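Local coordinates for Rab GDP dissociation inhibitor alpha (Naegleria fowleri, PDB 6C87), which probably binds prenylated, GDP-loaded Rab GTPases, slowing release of their nucleotide and extracting them from membranes for recycling, at residues K307-I312 against K390-L395; H341-C346 against V364-E369; V311-S316 against D382-I387. All coordinates share one frame; numbering follows the deposited sequence.

Interaction 1: K307-I312 against K390-L395; sequences KVIRVI and KFVYIL
On strand 307-312 and the antiparallel strand 390-395, V308 with L395, R310 with Y393 and I312 with F391 each trade two backbone hydrogen bonds, and these six bonds form a regular ladder. R310 N to Y393 O measures 2.7 Å, and L395 N to V308 O, near the start of segment 307-312, 3.0 Å. Between these rungs lie the non-hydrogen-bonded pairs I309-I394 and V311-V392, where CA-H...O contacts such as V311 CA to F391 O (3.3 Å) add to the pairing.

A water reinforces the ladder from the face that bears R310: it donates to V308 O and Y393 O and accepts from R310 NH1 at 2.8 Å. The guanidinium lies against V308 CG1 on one face, while its NH2 has weak bonds to the carbonyls of Y415 and D416.

Apolar contacts follow on both faces. I309 CG1 meets I394 CG1 at 4.1 Å, and V311 CG1, held anti to the backbone N (chi1 -178°), reaches the aliphatic CG of K390. On the other face I312 CB approaches F391 CD2 (4.3 Å); within strand 390-395, L395 CG lies over one face of the Y393 ring, offset toward its rim, and the Y393 hydroxyl bonds to E50 O.

Main-chain bonds thus fix the register, while a water and, more weakly, two carbonyl oxygens probably ease the burial of the R310 charge.

Interaction 2: H341-C346 against V364-E369; sequences HDIYCC and VSTTVE
D342 O is gripped twice: T366 OG1 donates to it at 2.9 Å from above the carbonyl plane, and a water donates to it while accepting from T367 N. This water carries the pairing of the two chains beyond the regular ladder, to where the chain ahead of strand 343-346 is still loop. A second polar link lies further out. H341 ND1 donates to E369 OE2 over 2.7 Å in a nearly straight bond (172°), with the oxygen in the plane of the imidazole and using its anti lone pair. The ring and carboxylate planes are 58° apart. OE2 also accepts from K340 N, so two donors hold this oxygen, while OE1 makes a long, weak ion pair with R339.

T367 meets the same imidazole from above. Its CG2, placed over the ring by lying anti to the backbone N, makes a CH-pi contact 3.8 Å from the ring centroid. The imidazole is thus met at its edge by E369 and over one face by T367.

Within the sheet, Y344 and S365 form an antiparallel hydrogen-bonded pair, with Y344 N to S365 O and S365 N to Y344 O both 2.8 Å. On the opposite face from their side chains, I343 CG2 packs on V364 CG1 at 3.6 Å and C345 SG lies 4.1 Å from V364 CG2.

The contact belongs to the beta hairpin of strands 343-349 and 360-367. Strand 328-332 pairs with the first of these and strand 302-315 with the second, while helix 378-384 packs V379, V380 and L381 on the side chains of I343 and V364.

Interaction 3: V311-S316 against D382-I387; sequences VICILS and DLLNPI
C313 and L315, two residues apart on strand 311-315, form a row of bumps against which L384 and I387 close. The sulfur of C313 faces the notch between two methyl groups: L384 CD1 and I387 CD1 each lie 4.0 Å from C313 SG. With SG anti to the carbonyl carbon (chi1 -51°), the thiol is turned toward this pair, while C313 CB rests on I387 CG2 at 3.9 Å.

L315 supplies the second bump. Its CD2 methyl enters the hollow formed by the bend of the chain after the helix, touching L384 O at 3.8 Å and I387 CG1 at 3.9 Å, with P386 O also close by. I387 therefore meets both strand residues, with CG2 and CD1 on C313 and CG1 on L315. The cis peptide bond before P386 lies in that bend.

At the far end of the row a water joins the two segments, accepting from S316 N and donating to P386 O at 2.9 Å. H317 NE2 also bonds to P386 O.

An apolar seam thus joins strand 302-315 to the end of helix 378-384 and the chain after it by methyl-thiol dispersion; between the two segments, the polar link is the marginal water.

Overall arrangement
Interactions 1 and 3 share strand 302-315; interaction 2 lies on the adjoining hairpin. From the N terminus, residues 307-312 and 311-316 come first, then the hairpin of strands 343-349 and 360-367, then helix 378-384 and strand 389-400. Interaction 2 closes the shortest of the three loops. Interaction 3 closes a longer loop around it, from strand 302-315 to the helix end, and interaction 1 spans further still, to strand 389-400. Interaction 2 is therefore nested inside both others, which overlap at V311 and I312. Strand 302-315 lies between strands 360-367 and 389-400, so interactions 1 and 2 continue one sheet, and interaction 3 ties the helix end to it.

Interaction 1: K307-I312 against K390-L395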
loop_
_atom_site.group_PDB
_atom_site.type_symbol
_atom_site.label_atom_id
_atom_site.label_comp_id
_atom_site.label_asym_id
_atom_site.label_seq_id
_atom_site.Cartn_x
_atom_site.Cartn_y
_atom_site.Cartn_z
ATOM N N LYS A 307 -31.961 -4.843 19.176
ATOM C CA LYS A 307 -31.727 -4.781 20.608
ATOM C C LYS A 307 -30.655 -5.792 20.983
ATOM O O LYS A 307 -30.452 -6.800 20.300
ATOM C CB LYS A 307 -32.987 -5.093 21.427
ATOM C CG LYS A 307 -34.071 -4.055 21.408
ATOM C CD LYS A 307 -35.264 -4.570 22.203
ATOM C CE LYS A 307 -36.303 -3.498 22.421
ATOM N NZ LYS A 307 -36.985 -3.735 23.722
ATOM N N VAL A 308 -29.977 -5.524 22.094
ATOM C CA VAL A 308 -29.024 -6.463 22.669
ATOM C C VAL A 308 -29.315 -6.567 24.159
ATOM O O VAL A 308 -29.340 -5.549 24.861
ATOM C CB VAL A 308 -27.566 -6.026 22.425
ATOM C CG1 VAL A 308 -26.583 -6.857 23.279
ATOM C CG2 VAL A 308 -27.230 -6.116 20.949
ATOM N N ILE A 309 -29.529 -7.790 24.640
ATOM C CA ILE A 309 -29.663 -8.034 26.071
ATOM C C ILE A 309 -28.299 -8.414 26.617
ATOM O O ILE A 309 -27.567 -9.208 26.009
ATOM C CB ILE A 309 -30.698 -9.132 26.374
ATOM C CG1 ILE A 309 -30.726 -9.429 27.880
ATOM C CG2 ILE A 309 -30.388 -10.409 25.614
ATOM C CD1 ILE A 309 -31.910 -10.286 28.328
ATOM N N ARG A 310 -27.937 -7.808 27.738
ATOM C CA ARG A 310 -26.784 -8.226 28.518
ATOM C C ARG A 310 -27.273 -8.501 29.929
ATOM O O ARG A 310 -27.949 -7.655 30.526
ATOM C CB ARG A 310 -25.679 -7.172 28.492
ATOM C CG ARG A 310 -25.019 -7.060 27.128
ATOM C CD ARG A 310 -24.003 -5.959 27.099
ATOM N NE ARG A 310 -23.396 -5.846 25.784
ATOM C CZ ARG A 310 -23.828 -5.033 24.826
ATOM N NH1 ARG A 310 -24.878 -4.253 25.045
ATOM N NH2 ARG A 310 -23.204 -5.009 23.651
ATOM N N VAL A 311 -27.016 -9.712 30.415
ATOM C CA VAL A 311 -27.358 -10.104 31.779
ATOM C C VAL A 311 -26.067 -10.220 32.568
ATOM O O VAL A 311 -25.243 -11.110 32.314
ATOM C CB VAL A 311 -28.154 -11.414 31.824
ATOM C CG1 VAL A 311 -28.508 -11.730 33.260
ATOM C CG2 VAL A 311 -29.414 -11.291 30.987
ATOM N N ILE A 312 -25.928 -9.359 33.563
ATOM C CA ILE A 312 -24.699 -9.218 34.327
ATOM C C ILE A 312 -24.881 -9.996 35.623
ATOM O O ILE A 312 -25.835 -9.752 36.375
ATOM C CB ILE A 312 -24.376 -7.732 34.558
ATOM C CG1 ILE A 312 -24.301 -7.027 33.195
ATOM C CG2 ILE A 312 -23.078 -7.550 35.315
ATOM C CD1 ILE A 312 -24.327 -5.512 33.255
ATOM N N LYS A 390 -28.118 -10.658 39.799
ATOM C CA LYS A 390 -28.328 -10.651 38.362
ATOM C C LYS A 390 -28.935 -9.313 37.952
ATOM O O LYS A 390 -29.926 -8.867 38.543
ATOM C CB LYS A 390 -29.231 -11.824 37.967
ATOM C CG LYS A 390 -29.470 -11.957 36.497
ATOM C CD LYS A 390 -30.471 -13.054 36.171
ATOM C CE LYS A 390 -31.741 -12.912 36.996
ATOM N NZ LYS A 390 -32.885 -13.539 36.292
ATOM N N PHE A 391 -28.362 -8.689 36.926
ATOM C CA PHE A 391 -28.854 -7.416 36.411
ATOM C C PHE A 391 -29.168 -7.543 34.929
ATOM O O PHE A 391 -28.299 -7.933 34.142
ATOM C CB PHE A 391 -27.835 -6.296 36.602
ATOM C CG PHE A 391 -27.305 -6.185 37.989
ATOM C CD1 PHE A 391 -28.007 -5.467 38.956
ATOM C CD2 PHE A 391 -26.099 -6.785 38.333
ATOM C CE1 PHE A 391 -27.515 -5.345 40.248
ATOM C CE2 PHE A 391 -25.597 -6.669 39.628
ATOM C CZ PHE A 391 -26.312 -5.944 40.588
ATOM N N VAL A 392 -30.394 -7.189 34.549
ATOM C CA VAL A 392 -30.818 -7.249 33.151
ATOM C C VAL A 392 -30.591 -5.889 32.501
ATOM O O VAL A 392 -31.175 -4.883 32.917
ATOM C CB VAL A 392 -32.288 -7.675 33.025
ATOM C CG1 VAL A 392 -32.701 -7.650 31.567
ATOM C CG2 VAL A 392 -32.471 -9.069 33.584
ATOM N N TYR A 393 -29.763 -5.868 31.462
ATOM C CA TYR A 393 -29.345 -4.636 30.796
ATOM C C TYR A 393 -29.659 -4.768 29.305
ATOM O O TYR A 393 -28.904 -5.396 28.555
ATOM C CB TYR A 393 -27.861 -4.382 31.044
ATOM C CG TYR A 393 -27.344 -3.055 30.539
ATOM C CD1 TYR A 393 -28.062 -1.880 30.731
ATOM C CD2 TYR A 393 -26.131 -2.979 29.872
ATOM C CE1 TYR A 393 -27.581 -0.666 30.272
ATOM C CE2 TYR A 393 -25.637 -1.772 29.416
ATOM C CZ TYR A 393 -26.367 -0.619 29.611
ATOM O OH TYR A 393 -25.870 0.580 29.143
ATOM N N ILE A 394 -30.770 -4.179 28.876
ATOM C CA ILE A 394 -31.223 -4.239 27.490
ATOM C C ILE A 394 -31.011 -2.875 26.840
ATOM O O ILE A 394 -31.377 -1.838 27.411
ATOM C CB ILE A 394 -32.696 -4.669 27.417
ATOM C CG1 ILE A 394 -32.875 -5.992 28.164
ATOM C CG2 ILE A 394 -33.138 -4.794 25.968
ATOM C CD1 ILE A 394 -34.314 -6.384 28.378
ATOM N N LEU A 395 -30.430 -2.878 25.639
ATOM C CA LEU A 395 -30.105 -1.652 24.923
ATOM C C LEU A 395 -30.570 -1.735 23.479
ATOM O O LEU A 395 -30.485 -2.790 22.848
ATOM C CB LEU A 395 -28.600 -1.386 24.938
ATOM C CG LEU A 395 -27.943 -1.029 26.268
ATOM C CD1 LEU A 395 -26.434 -0.939 26.084
ATOM C CD2 LEU A 395 -28.512 0.280 26.812
HETATM O O HOH W 1 -27.257 -4.585 26.559
#

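Interaction 2: H341-C346 against V364-E369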
loop_
_atom_site.group_PDB
_atom_site.type_symbol
_atom_site.label_atom_id
_atom_site.label_comp_id
_atom_site.label_asym_id
_atom_site.label_seq_id
_atom_site.Cartn_x
_atom_site.Cartn_y
_atom_site.Cartn_z
ATOM N N HIS A 341 -28.720 -16.134 16.357
ATOM C CA HIS A 341 -27.634 -15.286 16.827
ATOM C C HIS A 341 -26.883 -16.024 17.917
ATOM O O HIS A 341 -27.496 -16.688 18.760
ATOM C CB HIS A 341 -28.151 -13.951 17.373
ATOM C CG HIS A 341 -28.963 -13.173 16.383
ATOM N ND1 HIS A 341 -30.289 -13.454 16.130
ATOM C CD2 HIS A 341 -28.641 -12.122 15.592
ATOM C CE1 HIS A 341 -30.748 -12.614 15.218
ATOM N NE2 HIS A 341 -29.769 -11.794 14.878
ATOM N N ASP A 342 -25.558 -15.911 17.894
ATOM C CA ASP A 342 -24.746 -16.509 18.940
ATOM C C ASP A 342 -25.002 -15.809 20.272
ATOM O O ASP A 342 -25.386 -14.640 20.322
ATOM C CB ASP A 342 -23.257 -16.421 18.588
ATOM C CG ASP A 342 -22.872 -17.267 17.378
ATOM O OD1 ASP A 342 -23.766 -17.849 16.716
ATOM O OD2 ASP A 342 -21.653 -17.332 17.083
ATOM N N ILE A 343 -24.795 -16.543 21.358
ATOM C CA ILE A 343 -24.792 -15.971 22.694
ATOM C C ILE A 343 -23.353 -15.960 23.166
ATOM O O ILE A 343 -22.606 -16.920 22.937
ATOM C CB ILE A 343 -25.664 -16.752 23.692
ATOM C CG1 ILE A 343 -27.046 -17.033 23.108
ATOM C CG2 ILE A 343 -25.780 -15.957 24.989
ATOM C CD1 ILE A 343 -27.900 -17.932 23.994
ATOM N N TYR A 344 -22.967 -14.881 23.830
ATOM C CA TYR A 344 -21.607 -14.685 24.296
ATOM C C TYR A 344 -21.628 -14.559 25.807
ATOM O O TYR A 344 -22.547 -13.957 26.376
ATOM C CB TYR A 344 -20.977 -13.438 23.652
ATOM C CG TYR A 344 -21.033 -13.474 22.142
ATOM C CD1 TYR A 344 -22.169 -13.060 21.462
ATOM C CD2 TYR A 344 -19.959 -13.955 21.396
ATOM C CE1 TYR A 344 -22.234 -13.114 20.087
ATOM C CE2 TYR A 344 -20.015 -14.009 20.011
ATOM C CZ TYR A 344 -21.161 -13.585 19.364
ATOM O OH TYR A 344 -21.246 -13.628 17.989
ATOM N N CYS A 345 -20.655 -15.186 26.456
ATOM C CA CYS A 345 -20.461 -15.015 27.891
ATOM C C CYS A 345 -18.977 -14.837 28.164
ATOM O O CYS A 345 -18.170 -15.717 27.843
ATOM C CB CYS A 345 -21.013 -16.201 28.688
ATOM S SG CYS A 345 -20.790 -15.978 30.473
ATOM N N CYS A 346 -18.616 -13.706 28.754
ATOM C CA CYS A 346 -17.256 -13.480 29.215
ATOM C C CYS A 346 -17.256 -13.376 30.731
ATOM O O CYS A 346 -18.185 -12.823 31.330
ATOM C CB CYS A 346 -16.649 -12.215 28.606
ATOM S SG CYS A 346 -17.433 -10.705 29.143
ATOM N N VAL A 364 -23.643 -12.173 30.124
ATOM C CA VAL A 364 -24.226 -12.936 29.031
ATOM C C VAL A 364 -24.857 -11.952 28.057
ATOM O O VAL A 364 -25.601 -11.054 28.468
ATOM C CB VAL A 364 -25.265 -13.944 29.547
ATOM C CG1 VAL A 364 -25.749 -14.836 28.406
ATOM C CG2 VAL A 364 -24.680 -14.759 30.694
ATOM N N SER A 365 -24.548 -12.102 26.771
ATOM C CA SER A 365 -25.017 -11.143 25.789
ATOM C C SER A 365 -25.464 -11.853 24.519
ATOM O O SER A 365 -24.839 -12.822 24.077
ATOM C CB SER A 365 -23.923 -10.115 25.461
ATOM O OG SER A 365 -22.827 -10.733 24.811
ATOM N N THR A 366 -26.535 -11.341 23.923
ATOM C CA THR A 366 -26.979 -11.830 22.632
ATOM C C THR A 366 -27.882 -10.779 22.014
ATOM O O THR A 366 -28.410 -9.902 22.700
ATOM C CB THR A 366 -27.704 -13.179 22.746
ATOM O OG1 THR A 366 -27.866 -13.747 21.440
ATOM C CG2 THR A 366 -29.067 -13.019 23.401
ATOM N N THR A 367 -28.017 -10.861 20.697
ATOM C CA THR A 367 -29.005 -10.056 20.003
ATOM C C THR A 367 -30.391 -10.569 20.360
ATOM O O THR A 367 -30.624 -11.777 20.412
ATOM C CB THR A 367 -28.776 -10.119 18.494
ATOM O OG1 THR A 367 -27.528 -9.489 18.170
ATOM C CG2 THR A 367 -29.911 -9.451 17.727
ATOM N N VAL A 368 -31.307 -9.641 20.636
ATOM C CA VAL A 368 -32.657 -10.003 21.049
ATOM C C VAL A 368 -33.437 -10.491 19.838
ATOM O O VAL A 368 -33.483 -9.819 18.800
ATOM C CB VAL A 368 -33.353 -8.803 21.713
ATOM C CG1 VAL A 368 -34.768 -9.157 22.103
ATOM C CG2 VAL A 368 -32.557 -8.330 22.928
ATOM N N GLU A 369 -34.048 -11.671 19.962
ATOM C CA GLU A 369 -34.860 -12.218 18.883
ATOM C C GLU A 369 -36.353 -12.232 19.173
ATOM O O GLU A 369 -37.142 -12.302 18.225
ATOM C CB GLU A 369 -34.428 -13.656 18.552
ATOM C CG GLU A 369 -32.997 -13.820 18.067
ATOM C CD GLU A 369 -32.616 -15.285 17.879
ATOM O OE1 GLU A 369 -33.419 -16.162 18.252
ATOM O OE2 GLU A 369 -31.524 -15.564 17.345
HETATM O O HOH W 2 -25.729 -12.211 18.829
#

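Interaction 3: V311-S316 against D382-I387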
loop_
_atom_site.group_PDB
_atom_site.type_symbol
_atom_site.label_atom_id
_atom_site.label_comp_id
_atom_site.label_asym_id
_atom_site.label_seq_id
_atom_site.Cartn_x
_atom_site.Cartn_y
_atom_site.Cartn_z
ATOM N N VAL A 311 -27.016 -9.712 30.415
ATOM C CA VAL A 311 -27.358 -10.104 31.779
ATOM C C VAL A 311 -26.067 -10.220 32.568
ATOM O O VAL A 311 -25.243 -11.110 32.314
ATOM C CB VAL A 311 -28.154 -11.414 31.824
ATOM C CG1 VAL A 311 -28.508 -11.730 33.260
ATOM C CG2 VAL A 311 -29.414 -11.291 30.987
ATOM N N ILE A 312 -25.928 -9.359 33.563
ATOM C CA ILE A 312 -24.699 -9.218 34.327
ATOM C C ILE A 312 -24.881 -9.996 35.623
ATOM O O ILE A 312 -25.835 -9.752 36.375
ATOM C CB ILE A 312 -24.376 -7.732 34.558
ATOM C CG1 ILE A 312 -24.301 -7.027 33.195
ATOM C CG2 ILE A 312 -23.078 -7.550 35.315
ATOM C CD1 ILE A 312 -24.327 -5.512 33.255
ATOM N N CYS A 313 -24.001 -10.976 35.847
ATOM C CA CYS A 313 -24.127 -11.926 36.945
ATOM C C CYS A 313 -22.904 -11.880 37.845
ATOM O O CYS A 313 -21.768 -11.978 37.365
ATOM C CB CYS A 313 -24.320 -13.353 36.425
ATOM S SG CYS A 313 -25.627 -13.523 35.210
ATOM N N ILE A 314 -23.141 -11.732 39.144
ATOM C CA ILE A 314 -22.095 -11.854 40.148
ATOM C C ILE A 314 -22.114 -13.273 40.699
ATOM O O ILE A 314 -23.136 -13.736 41.228
ATOM C CB ILE A 314 -22.266 -10.824 41.269
ATOM C CG1 ILE A 314 -22.220 -9.416 40.662
ATOM C CG2 ILE A 314 -21.182 -11.043 42.326
ATOM C CD1 ILE A 314 -22.450 -8.294 41.650
ATOM N N LEU A 315 -20.977 -13.954 40.596
ATOM C CA LEU A 315 -20.848 -15.330 41.041
ATOM C C LEU A 315 -19.844 -15.402 42.178
ATOM O O LEU A 315 -18.894 -14.616 42.242
ATOM C CB LEU A 315 -20.399 -16.244 39.891
ATOM C CG LEU A 315 -21.150 -16.123 38.558
ATOM C CD1 LEU A 315 -20.588 -17.084 37.529
ATOM C CD2 LEU A 315 -22.633 -16.395 38.771
ATOM N N SER A 316 -20.065 -16.358 43.075
ATOM C CA SER A 316 -19.123 -16.687 44.135
ATOM C C SER A 316 -18.404 -18.000 43.847
ATOM O O SER A 316 -17.951 -18.690 44.764
ATOM C CB SER A 316 -19.842 -16.744 45.479
ATOM O OG SER A 316 -20.058 -15.435 45.969
ATOM N N ASP A 382 -28.558 -20.949 33.233
ATOM C CA ASP A 382 -28.666 -22.198 33.975
ATOM C C ASP A 382 -27.291 -22.803 34.238
ATOM O O ASP A 382 -27.083 -23.454 35.267
ATOM C CB ASP A 382 -29.559 -23.192 33.225
ATOM C CG ASP A 382 -31.047 -22.862 33.346
ATOM O OD1 ASP A 382 -31.404 -21.982 34.164
ATOM O OD2 ASP A 382 -31.858 -23.490 32.623
ATOM N N LEU A 383 -26.332 -22.565 33.347
ATOM C CA LEU A 383 -24.990 -23.076 33.569
ATOM C C LEU A 383 -24.236 -22.281 34.625
ATOM O O LEU A 383 -23.247 -22.787 35.170
ATOM C CB LEU A 383 -24.212 -23.073 32.251
ATOM C CG LEU A 383 -24.762 -23.985 31.146
ATOM C CD1 LEU A 383 -24.117 -23.691 29.792
ATOM C CD2 LEU A 383 -24.537 -25.427 31.510
ATOM N N LEU A 384 -24.709 -21.077 34.961
ATOM C CA LEU A 384 -24.027 -20.229 35.928
ATOM C C LEU A 384 -24.519 -20.417 37.356
ATOM O O LEU A 384 -23.821 -20.006 38.289
ATOM C CB LEU A 384 -24.191 -18.756 35.537
ATOM C CG LEU A 384 -23.701 -18.384 34.137
ATOM C CD1 LEU A 384 -23.898 -16.884 33.849
ATOM C CD2 LEU A 384 -22.251 -18.817 33.939
ATOM N N ASN A 385 -25.675 -21.041 37.546
ATOM C CA ASN A 385 -26.277 -21.116 38.869
ATOM C C ASN A 385 -25.365 -21.861 39.838
ATOM O O ASN A 385 -24.687 -22.819 39.443
ATOM C CB ASN A 385 -27.638 -21.802 38.795
ATOM C CG ASN A 385 -28.715 -20.885 38.255
ATOM O OD1 ASN A 385 -28.776 -19.706 38.612
ATOM N ND2 ASN A 385 -29.562 -21.417 37.376
ATOM N N PRO A 386 -25.328 -21.459 41.116
ATOM C CA PRO A 386 -26.138 -20.361 41.666
ATOM C C PRO A 386 -25.592 -18.954 41.380
ATOM O O PRO A 386 -24.379 -18.770 41.332
ATOM C CB PRO A 386 -26.128 -20.643 43.174
ATOM C CG PRO A 386 -24.901 -21.439 43.421
ATOM C CD PRO A 386 -24.481 -22.104 42.133
ATOM N N ILE A 387 -26.489 -17.979 41.217
ATOM C CA ILE A 387 -26.132 -16.595 40.909
ATOM C C ILE A 387 -26.473 -15.710 42.105
ATOM O O ILE A 387 -27.628 -15.668 42.545
ATOM C CB ILE A 387 -26.848 -16.106 39.636
ATOM C CG1 ILE A 387 -26.446 -16.969 38.434
ATOM C CG2 ILE A 387 -26.551 -14.635 39.375
ATOM C CD1 ILE A 387 -27.220 -16.666 37.173
HETATM O O HOH W 3 -22.433 -17.536 43.162
#